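Local structure of carbonic anhydrase (Coccomyxa sp. PA, 3UCJ) at residues F58-A61 and P62-F66; L86-V90 and D91-I95. The protein probably catalyses the reversible hydration of carbon dioxide to hydrogencarbonate and a proton, as a zinc-dependent beta-class carbonic anhydrase. One frame throughout, in Å; residues are numbered along the deposited sequence.

Contact 1 (F58-A61 and P62-F66)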
loop_
_atom_site.group_PDB
_atom_site.type_symbol
_atom_site.label_atom_id
_atom_site.label_comp_id
_atom_site.label_asym_id
_atom_site.label_seq_id
_atom_site.Cartn_x
_atom_site.Cartn_y
_atom_site.Cartn_z
ATOM N N PHE A 58 13.272 23.382 14.869
ATOM C CA PHE A 58 12.400 24.485 15.124
ATOM C C PHE A 58 12.384 24.865 16.611
ATOM O O PHE A 58 11.526 25.693 16.992
ATOM C CB PHE A 58 10.950 24.207 14.687
ATOM C CG PHE A 58 10.767 24.175 13.188
ATOM C CD1 PHE A 58 10.277 23.016 12.543
ATOM C CD2 PHE A 58 11.097 25.289 12.415
ATOM C CE1 PHE A 58 10.123 23.004 11.156
ATOM C CE2 PHE A 58 10.961 25.266 11.004
ATOM C CZ PHE A 58 10.498 24.116 10.388
ATOM N N ASN A 59 13.233 24.237 17.429
ATOM C CA ASN A 59 13.215 24.465 18.903
ATOM C C ASN A 59 11.839 24.326 19.521
ATOM O O ASN A 59 11.361 25.232 20.265
ATOM C CB ASN A 59 13.740 25.894 19.200
ATOM C CG ASN A 59 14.304 26.052 20.640
ATOM O OD1 ASN A 59 14.757 25.094 21.290
ATOM N ND2 ASN A 59 14.300 27.294 21.113
ATOM N N MET A 60 11.172 23.228 19.197
ATOM C CA MET A 60 9.821 22.944 19.705
ATOM C C MET A 60 9.857 21.985 20.849
ATOM O O MET A 60 10.762 21.097 20.922
ATOM C CB MET A 60 8.960 22.361 18.623
ATOM C CG MET A 60 8.567 23.444 17.677
ATOM S SD MET A 60 7.729 22.708 16.282
ATOM C CE MET A 60 6.839 24.102 15.613
ATOM N N ALA A 61 8.897 22.154 21.760
ATOM C CA ALA A 61 8.888 21.323 22.953
ATOM C C ALA A 61 7.903 20.181 22.676
ATOM O O ALA A 61 7.130 20.267 21.718
ATOM C CB ALA A 61 8.449 22.162 24.193
ATOM N N PRO A 62 7.877 19.147 23.524
ATOM C CA PRO A 62 6.835 18.121 23.265
ATOM C C PRO A 62 5.375 18.633 23.129
ATOM O O PRO A 62 4.931 19.521 23.910
ATOM C CB PRO A 62 6.982 17.182 24.473
ATOM C CG PRO A 62 8.458 17.264 24.833
ATOM C CD PRO A 62 8.837 18.717 24.564
ATOM N N GLY A 63 4.601 18.129 22.175
ATOM C CA GLY A 63 3.194 18.586 22.075
ATOM C C GLY A 63 2.928 19.667 21.019
ATOM O O GLY A 63 1.765 20.072 20.805
ATOM N N GLU A 64 3.981 20.121 20.323
ATOM C CA GLU A 64 3.812 21.155 19.306
ATOM C C GLU A 64 3.771 20.714 17.840
ATOM O O GLU A 64 3.156 21.403 17.006
ATOM C CB GLU A 64 4.953 22.155 19.426
ATOM C CG GLU A 64 4.955 22.878 20.791
ATOM C CD GLU A 64 5.885 24.074 20.706
ATOM O OE1 GLU A 64 6.824 24.155 21.489
ATOM O OE2 GLU A 64 5.696 24.914 19.787
ATOM N N VAL A 65 4.453 19.637 17.499
ATOM C CA VAL A 65 4.471 19.213 16.122
ATOM C C VAL A 65 4.350 17.698 15.969
ATOM O O VAL A 65 5.163 16.966 16.448
ATOM C CB VAL A 65 5.685 19.802 15.373
ATOM C CG1 VAL A 65 6.933 19.340 15.977
ATOM C CG2 VAL A 65 5.656 19.446 13.920
ATOM N N PHE A 66 3.282 17.302 15.305
ATOM C CA PHE A 66 2.979 15.939 14.940
ATOM C C PHE A 66 3.801 15.644 13.687
ATOM O O PHE A 66 3.872 16.456 12.827
ATOM C CB PHE A 66 1.508 15.857 14.622
ATOM C CG PHE A 66 0.911 14.489 14.699
ATOM C CD1 PHE A 66 0.246 14.074 15.818
ATOM C CD2 PHE A 66 0.932 13.664 13.625
ATOM C CE1 PHE A 66 -0.347 12.878 15.870
ATOM C CE2 PHE A 66 0.350 12.459 13.678
ATOM C CZ PHE A 66 -0.298 12.055 14.797
HETATM O O HOH W 1 6.763 18.888 19.385
#
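E64 folds back over the turn to reach A61: its OE1 takes the backbone N-H of A61, 2.9 Å from A61 N to E64 OE1 and almost straight at 176°. The N-H comes from above the carboxylate plane rather than within it. CG of E64 lies beside its own backbone N (chi1 -62°) and the chain runs out extended, which carries the carboxylate back past A61 O to the A61 amide. On the way it crosses M60 at a slant, with M60 CG 3.9 Å from E64 OE2. M60 then meets V65 at about a right angle, its sulfur pressed on one methyl (M60 SD to V65 CG1 3.5 Å). The backbone from A61 to E64 makes a type II beta turn, with G63 at a positive phi where a side chain would jam against the preceding carbonyl. The closing bond, E64 N to A61 O, is weak at 3.4 Å; a water whose oxygen donates to A61 O (2.7 Å) and accepts from V65 N ties the turn to the strand. The turn takes the chain from helix 54-57, ended by a Schellman motif at N59, into strand 65-70, with M60 and V65 packed on Y42 of strand 42-47.

Contact 2 (L86-V90 and D91-I95). With AZM (5-acetamido-1,3,4-thiadiazole-2-sulfonamide), chain I.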
loop_
_atom_site.group_PDB
_atom_site.type_symbol
_atom_site.label_atom_id
_atom_site.label_comp_id
_atom_site.label_asym_id
_atom_site.label_seq_id
_atom_site.Cartn_x
_atom_site.Cartn_y
_atom_site.Cartn_z
ATOM N N LEU A 86 -2.034 12.548 8.143
ATOM C CA LEU A 86 -2.803 13.698 7.626
ATOM C C LEU A 86 -4.239 13.679 8.187
ATOM O O LEU A 86 -4.753 14.730 8.676
ATOM C CB LEU A 86 -2.844 13.685 6.091
ATOM C CG LEU A 86 -3.200 14.885 5.236
ATOM C CD1 LEU A 86 -2.425 16.205 5.678
ATOM C CD2 LEU A 86 -2.930 14.487 3.767
ATOM N N GLU A 87 -4.920 12.566 8.068
ATOM C CA GLU A 87 -6.357 12.503 8.460
ATOM C C GLU A 87 -6.501 12.728 9.990
ATOM O O GLU A 87 -7.325 13.592 10.427
ATOM C CB GLU A 87 -6.950 11.132 8.161
ATOM C CG GLU A 87 -8.430 11.068 8.501
ATOM C CD GLU A 87 -9.033 9.693 8.167
ATOM O OE1 GLU A 87 -8.880 8.832 9.027
ATOM O OE2 GLU A 87 -9.729 9.501 7.151
ATOM N N TYR A 88 -5.696 12.063 10.804
ATOM C CA TYR A 88 -5.804 12.221 12.259
ATOM C C TYR A 88 -5.565 13.693 12.728
ATOM O O TYR A 88 -6.349 14.233 13.552
ATOM C CB TYR A 88 -4.927 11.225 13.042
ATOM C CG TYR A 88 -5.159 11.425 14.534
ATOM C CD1 TYR A 88 -6.401 11.090 15.078
ATOM C CD2 TYR A 88 -4.186 11.981 15.331
ATOM C CE1 TYR A 88 -6.681 11.304 16.466
ATOM C CE2 TYR A 88 -4.415 12.165 16.723
ATOM C CZ TYR A 88 -5.731 11.839 17.251
ATOM O OH TYR A 88 -5.934 12.063 18.617
ATOM N N THR A 89 -4.520 14.322 12.180
ATOM C CA THR A 89 -4.146 15.659 12.559
ATOM C C THR A 89 -5.176 16.675 12.075
ATOM O O THR A 89 -5.510 17.577 12.867
ATOM C CB THR A 89 -2.742 16.145 12.077
ATOM O OG1 THR A 89 -2.701 15.988 10.662
ATOM C CG2 THR A 89 -1.648 15.289 12.806
ATOM N N VAL A 90 -5.668 16.535 10.844
ATOM C CA VAL A 90 -6.545 17.562 10.286
ATOM C C VAL A 90 -7.953 17.394 10.917
ATOM O O VAL A 90 -8.610 18.395 11.310
ATOM C CB VAL A 90 -6.623 17.497 8.745
ATOM C CG1 VAL A 90 -7.726 18.359 8.196
ATOM C CG2 VAL A 90 -5.249 17.909 8.061
ATOM N N ASP A 91 -8.426 16.162 10.969
ATOM C CA ASP A 91 -9.824 15.928 11.335
ATOM C C ASP A 91 -10.048 15.876 12.844
ATOM O O ASP A 91 -11.152 16.308 13.352
ATOM C CB ASP A 91 -10.349 14.662 10.716
ATOM C CG ASP A 91 -10.489 14.743 9.211
ATOM O OD1 ASP A 91 -10.272 15.802 8.586
ATOM O OD2 ASP A 91 -10.934 13.739 8.625
ATOM N N HIS A 92 -9.092 15.358 13.612
ATOM C CA HIS A 92 -9.303 15.175 15.024
ATOM C C HIS A 92 -8.538 16.146 15.846
ATOM O O HIS A 92 -9.077 16.797 16.752
ATOM C CB HIS A 92 -8.921 13.769 15.433
ATOM C CG HIS A 92 -9.831 12.726 14.901
ATOM N ND1 HIS A 92 -10.885 12.218 15.629
ATOM C CD2 HIS A 92 -9.806 12.037 13.740
ATOM C CE1 HIS A 92 -11.485 11.266 14.933
ATOM N NE2 HIS A 92 -10.856 11.150 13.777
ATOM N N LEU A 93 -7.276 16.332 15.540
ATOM C CA LEU A 93 -6.555 17.328 16.315
ATOM C C LEU A 93 -6.843 18.803 15.911
ATOM O O LEU A 93 -6.454 19.706 16.675
ATOM C CB LEU A 93 -5.070 17.068 16.256
ATOM C CG LEU A 93 -4.641 15.728 16.884
ATOM C CD1 LEU A 93 -3.108 15.681 16.907
ATOM C CD2 LEU A 93 -5.163 15.575 18.392
ATOM N N LYS A 94 -7.341 18.990 14.680
ATOM C CA LYS A 94 -7.582 20.288 14.038
ATOM C C LYS A 94 -6.336 21.128 14.086
ATOM O O LYS A 94 -6.325 22.297 14.559
ATOM C CB LYS A 94 -8.833 21.001 14.659
ATOM C CG LYS A 94 -10.037 20.105 14.703
ATOM C CD LYS A 94 -11.076 20.660 15.760
ATOM C CE LYS A 94 -12.231 19.676 16.068
ATOM N NZ LYS A 94 -13.253 19.775 14.974
ATOM N N ILE A 95 -5.238 20.585 13.541
ATOM C CA ILE A 95 -4.029 21.348 13.492
ATOM C C ILE A 95 -4.357 22.497 12.524
ATOM O O ILE A 95 -5.321 22.393 11.711
ATOM C CB ILE A 95 -2.832 20.506 12.806
ATOM C CG1 ILE A 95 -3.412 19.938 11.506
ATOM C CG2 ILE A 95 -2.231 19.554 13.816
ATOM C CD1 ILE A 95 -2.302 19.871 10.404
HETATM C C1 AZM I . -2.868 9.037 18.021
HETATM C C2 AZM I . -5.207 8.611 17.563
HETATM C C3 AZM I . -6.648 7.384 16.146
HETATM C C4 AZM I . -8.025 7.103 15.616
HETATM N N1 AZM I . -0.634 8.796 19.515
HETATM N N2 AZM I . -5.047 9.232 18.714
HETATM N N3 AZM I . -3.633 9.562 19.016
HETATM N N4 AZM I . -6.466 8.186 17.206
HETATM O O1 AZM I . -0.961 10.693 17.964
HETATM O O2 AZM I . -0.890 8.372 16.956
HETATM O O3 AZM I . -5.690 6.835 15.593
HETATM S S1 AZM I . -1.165 9.284 18.123
HETATM S S2 AZM I . -3.751 8.269 16.765
HETATM O O HOH W 2 -10.919 9.481 11.546
HETATM O O HOH W 3 -11.303 12.010 6.632
#
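Y88 packs against two residues of the following turn. Its ring meets L93 obliquely, Y88 CE2 lying 3.6 Å from L93 CG, and Y88 CE1 is 3.5 Å from H92 CB. In one of its two conformers the H92 ring lies nearly parallel to that of Y88, planes 24° apart, but so offset that little of one faces the other. With CG anti to the backbone N (chi1 -177°), Y88 offers one face to the inhibitor acetazolamide: the thiadiazole carbon C2 sits over it, displaced toward the rim, and Y88 OH comes within 3.0 Å of N2 of the inhibitor, while this hydroxyl is hydrogen-bonded to a glycerol, probably from the crystallisation liquor. With an alanine in place of Y88, the thiadiazole would probably lose the ring it lies against and L93 CG would face a gap. I95 crosses T89 obliquely, I95 CG2 being 3.9 Å from T89 CB.

The backbone bonds show a helix widening as it ends. D91 N still bonds to E87 O in the alpha pattern, but Y88 O accepts from both H92 N and L93 N, a pi-type turn; L93 N lies in the carbonyl plane, H92 N well above it. I95 N then reaches back six residues to T89 O (3.1 Å), past K94, which has left helical angles with positive phi.

Polar side chains meet through water. One molecule donates to E87 OE2 and D91 OD2, bridging two carboxylates whose oxygens are 4.6 Å apart; another sits between H92 NE2, in that conformer, and E87 OE1, its bond to E87 being weak. Both acids have firmer partners elsewhere: D91 forms a salt bridge with R177, and E87 accepts from V122 N and T123 OG1 of the second subunit.

Overall arrangement
Contact 1 comes first along the chain, in the turn that leads into strand 65-70; contact 2 follows at the C-terminal end of helix 80-92, the next helix. Their centres are about 16 Å apart, yet they touch through F66 on the strand, whose ring packs on T89 (F66 CD2 to T89 CG2 3.2 Å), L93 and Y88. Strand 65-70 is the outermost parallel strand within this chain, beside 42-47, and helix 80-92 packs on both strands. F66 and Y88 line the same acetazolamide pocket together with Q38. Both contacts also reach the second subunit, so this side of the alpha/beta fold serves the subunit interface as well as the inhibitor site.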